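Local coordinates for Bcl-2-like protein FPV039 (Fowlpox virus, PDB 5TZP) that inhibits apoptosis of the infected host cell by sequestering and inactivating several proapoptotic Bcl-2 proteins, among them BAK1 and BAX, at residues 93-98 with 120-125. Sequence-based numbering, arbitrary orientation.
Sequences TIIAFC and EAITDA
Ile122 reaches across from segment 120-125 and sets its branches among Ile94, Ile95 and Cys98 of segment 93-98, one side chain serving three partners on the facing helix. Its methylene CG1 lies 3.7 Å from Ile94 CG2, and the two isoleucine side chains lie alongside one another, pointing in contrary directions. With CG1 of Ile122 anti to the carbonyl carbon (chi1 -64°) and the chain extended beyond it (chi2 166°), CD1 is carried forward to Cys98, where it stands 3.7 Å from CB. The same methyl also meets the sulfur, Cys98 SG to Ile122 CD1 being 3.9 Å. The second branch, Ile122 CG2, also meets Ile94, 3.9 Å from its CG2; on its Ile95 side the approach is looser, 4.3 Å to Ile95 CG1. The short helical segments run antiparallel at 166°, with axes 11.0 Å apart, a wide spacing that is bridged by side chains alone.

The contact joins helix 88-105, in its part within the BH1 motif, to helix 115-136, in its part within the BH2 motif, close to the centre of the Bcl-2 fold. Ile94 also touches Val81 of helix 74-81 and Leu82, Cys98 touches Val78 of the same helix, and Cys53 of helix 43-68 together with Trp140 packs on Ile95. On another face of helix 88-105, Thr93 and Phe97 touch the bound Bik BH3 peptide, which is consistent with the contact backing the wall of the groove that holds the peptide. All four touching residues are buried and meet through carbon and sulfur only, which implies that dispersion and the exclusion of water, rather than directional bonds, join the two helices here.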
ATOM      1  N   THR A  93      -3.148  -4.039   1.468  1.00  7.83           N
ATOM      2  CA  THR A  93      -3.220  -3.574   2.841  1.00  7.22           C
ATOM      3  C   THR A  93      -2.074  -2.614   3.158  1.00  8.50           C
ATOM      4  O   THR A  93      -2.280  -1.590   3.819  1.00  8.40           O
ATOM      5  CB  THR A  93      -3.226  -4.744   3.824  1.00  8.27           C
ATOM      6  OG1 THR A  93      -4.406  -5.527   3.575  1.00 10.58           O
ATOM      7  CG2 THR A  93      -3.276  -4.310   5.228  1.00 10.34           C
ATOM      8  N   ILE A  94      -0.863  -2.899   2.692  1.00  8.46           N
ATOM      9  CA  ILE A  94       0.287  -2.001   2.836  1.00  9.86           C
ATOM     10  C   ILE A  94      -0.014  -0.658   2.216  1.00  8.88           C
ATOM     11  O   ILE A  94       0.225   0.387   2.851  1.00  8.37           O
ATOM     12  CB  ILE A  94       1.577  -2.645   2.185  1.00 11.12           C
ATOM     13  CG1 ILE A  94       2.131  -3.744   3.062  1.00 13.70           C
ATOM     14  CG2 ILE A  94       2.604  -1.551   1.840  1.00 16.15           C
ATOM     15  CD1 ILE A  94       3.064  -4.639   2.257  1.00 15.42           C
ATOM     16  N   ILE A  95      -0.522  -0.628   0.981  1.00  8.03           N
ATOM     17  CA  ILE A  95      -0.782   0.624   0.306  1.00  7.94           C
ATOM     18  C   ILE A  95      -1.887   1.372   1.005  1.00  9.21           C
ATOM     19  O   ILE A  95      -1.805   2.592   1.210  1.00  8.60           O
ATOM     20  CB  ILE A  95      -1.066   0.397  -1.195  1.00  7.62           C
ATOM     21  CG1 ILE A  95       0.177  -0.186  -1.884  1.00  8.66           C
ATOM     22  CG2 ILE A  95      -1.542   1.647  -1.868  1.00  8.94           C
ATOM     23  CD1 ILE A  95      -0.117  -0.737  -3.303  1.00  9.76           C
ATOM     24  N   ALA A  96      -2.944   0.677   1.386  1.00  7.60           N
ATOM     25  CA  ALA A  96      -4.072   1.315   2.090  1.00  7.78           C
ATOM     26  C   ALA A  96      -3.614   1.934   3.420  1.00  8.01           C
ATOM     27  O   ALA A  96      -3.925   3.103   3.706  1.00  8.41           O
ATOM     28  CB  ALA A  96      -5.176   0.308   2.314  1.00  9.07           C
ATOM     29  N   PHE A  97      -2.927   1.164   4.229  1.00  8.26           N
ATOM     30  CA  PHE A  97      -2.386   1.657   5.496  1.00  7.45           C
ATOM     31  C   PHE A  97      -1.501   2.874   5.253  1.00  7.80           C
ATOM     32  O   PHE A  97      -1.603   3.864   5.967  1.00  8.34           O
ATOM     33  CB  PHE A  97      -1.632   0.558   6.201  1.00  7.79           C
ATOM     34  CG  PHE A  97      -0.976   1.087   7.441  1.00  8.65           C
ATOM     35  CD1 PHE A  97      -1.704   1.195   8.630  1.00 10.23           C
ATOM     36  CD2 PHE A  97       0.334   1.466   7.453  1.00  8.74           C
ATOM     37  CE1 PHE A  97      -1.101   1.748   9.775  1.00 12.11           C
ATOM     38  CE2 PHE A  97       0.941   1.996   8.611  1.00 10.29           C
ATOM     39  CZ  PHE A  97       0.221   2.159   9.748  1.00 10.89           C
ATOM     40  N   CYS A  98      -0.584   2.769   4.314  1.00  7.72           N
ATOM     41  CA  CYS A  98       0.378   3.832   4.084  1.00  8.91           C
ATOM     42  C   CYS A  98      -0.291   5.072   3.524  1.00  8.24           C
ATOM     43  O   CYS A  98       0.151   6.198   3.874  1.00  9.63           O
ATOM     44  CB  CYS A  98       1.512   3.375   3.177  1.00 10.30           C
ATOM     45  SG  CYS A  98       2.705   2.288   3.998  1.00 10.25           S
ATOM     46  N   GLU A 120       8.262   5.113  -2.404  1.00 11.03           N
ATOM     47  CA  GLU A 120       9.548   4.474  -2.687  1.00 11.38           C
ATOM     48  C   GLU A 120       9.808   3.324  -1.729  1.00 12.90           C
ATOM     49  O   GLU A 120      10.314   2.251  -2.136  1.00 13.35           O
ATOM     50  CB  GLU A 120      10.716   5.479  -2.629  1.00 14.39           C
ATOM     51  CG  GLU A 120      10.649   6.472  -3.829  1.00 15.89           C
ATOM     52  CD  GLU A 120      11.691   7.591  -3.787  1.00 20.72           C
ATOM     53  OE1 GLU A 120      11.606   8.443  -4.682  1.00 31.73           O
ATOM     54  OE2 GLU A 120      12.558   7.566  -2.889  1.00 23.12           O
ATOM     55  N   ALA A 121       9.462   3.496  -0.474  1.00 11.99           N
ATOM     56  CA  ALA A 121       9.667   2.408   0.509  1.00 11.56           C
ATOM     57  C   ALA A 121       8.819   1.184   0.152  1.00 10.73           C
ATOM     58  O   ALA A 121       9.262   0.047   0.235  1.00 11.89           O
ATOM     59  CB  ALA A 121       9.357   2.901   1.908  1.00 12.44           C
ATOM     60  N   ILE A 122       7.560   1.404  -0.242  1.00 10.94           N
ATOM     61  CA  ILE A 122       6.703   0.281  -0.602  1.00  9.72           C
ATOM     62  C   ILE A 122       7.284  -0.402  -1.844  1.00 10.95           C
ATOM     63  O   ILE A 122       7.380  -1.644  -1.915  1.00 10.96           O
ATOM     64  CB  ILE A 122       5.261   0.717  -0.847  1.00  9.76           C
ATOM     65  CG1 ILE A 122       4.639   1.262   0.441  1.00  9.66           C
ATOM     66  CG2 ILE A 122       4.450  -0.491  -1.391  1.00 10.95           C
ATOM     67  CD1 ILE A 122       3.359   2.022   0.211  1.00 13.03           C
ATOM     68  N   THR A 123       7.655   0.406  -2.855  1.00  9.90           N
ATOM     69  CA  THR A 123       8.201  -0.158  -4.090  1.00 11.01           C
ATOM     70  C   THR A 123       9.435  -1.010  -3.790  1.00 12.74           C
ATOM     71  O   THR A 123       9.588  -2.118  -4.284  1.00 12.72           O
ATOM     72  CB  THR A 123       8.543   0.990  -5.046  1.00 10.98           C
ATOM     73  OG1 THR A 123       7.328   1.708  -5.341  1.00 12.04           O
ATOM     74  CG2 THR A 123       9.121   0.483  -6.315  1.00 14.19           C
ATOM     75  N   ASP A 124      10.347  -0.480  -2.986  1.00 13.69           N
ATOM     76  CA  ASP A 124      11.594  -1.174  -2.655  1.00 14.36           C
ATOM     77  C   ASP A 124      11.311  -2.454  -1.901  1.00 13.59           C
ATOM     78  O   ASP A 124      11.960  -3.487  -2.131  1.00 15.75           O
ATOM     79  CB  ASP A 124      12.488  -0.297  -1.798  1.00 16.82           C
ATOM     80  CG  ASP A 124      13.130   0.837  -2.557  1.00 21.47           C
ATOM     81  OD1 ASP A 124      13.164   0.836  -3.758  1.00 25.87           O
ATOM     82  OD2 ASP A 124      13.601   1.770  -1.848  1.00 28.51           O
ATOM     83  N   ALA A 125      10.334  -2.427  -0.990  1.00 13.49           N
ATOM     84  CA  ALA A 125       9.998  -3.633  -0.221  1.00 15.31           C
ATOM     85  C   ALA A 125       9.419  -4.721  -1.116  1.00 14.28           C
ATOM     86  O   ALA A 125       9.692  -5.917  -0.903  1.00 16.77           O
ATOM     87  CB  ALA A 125       9.010  -3.295   0.898  1.00 15.88           C
TER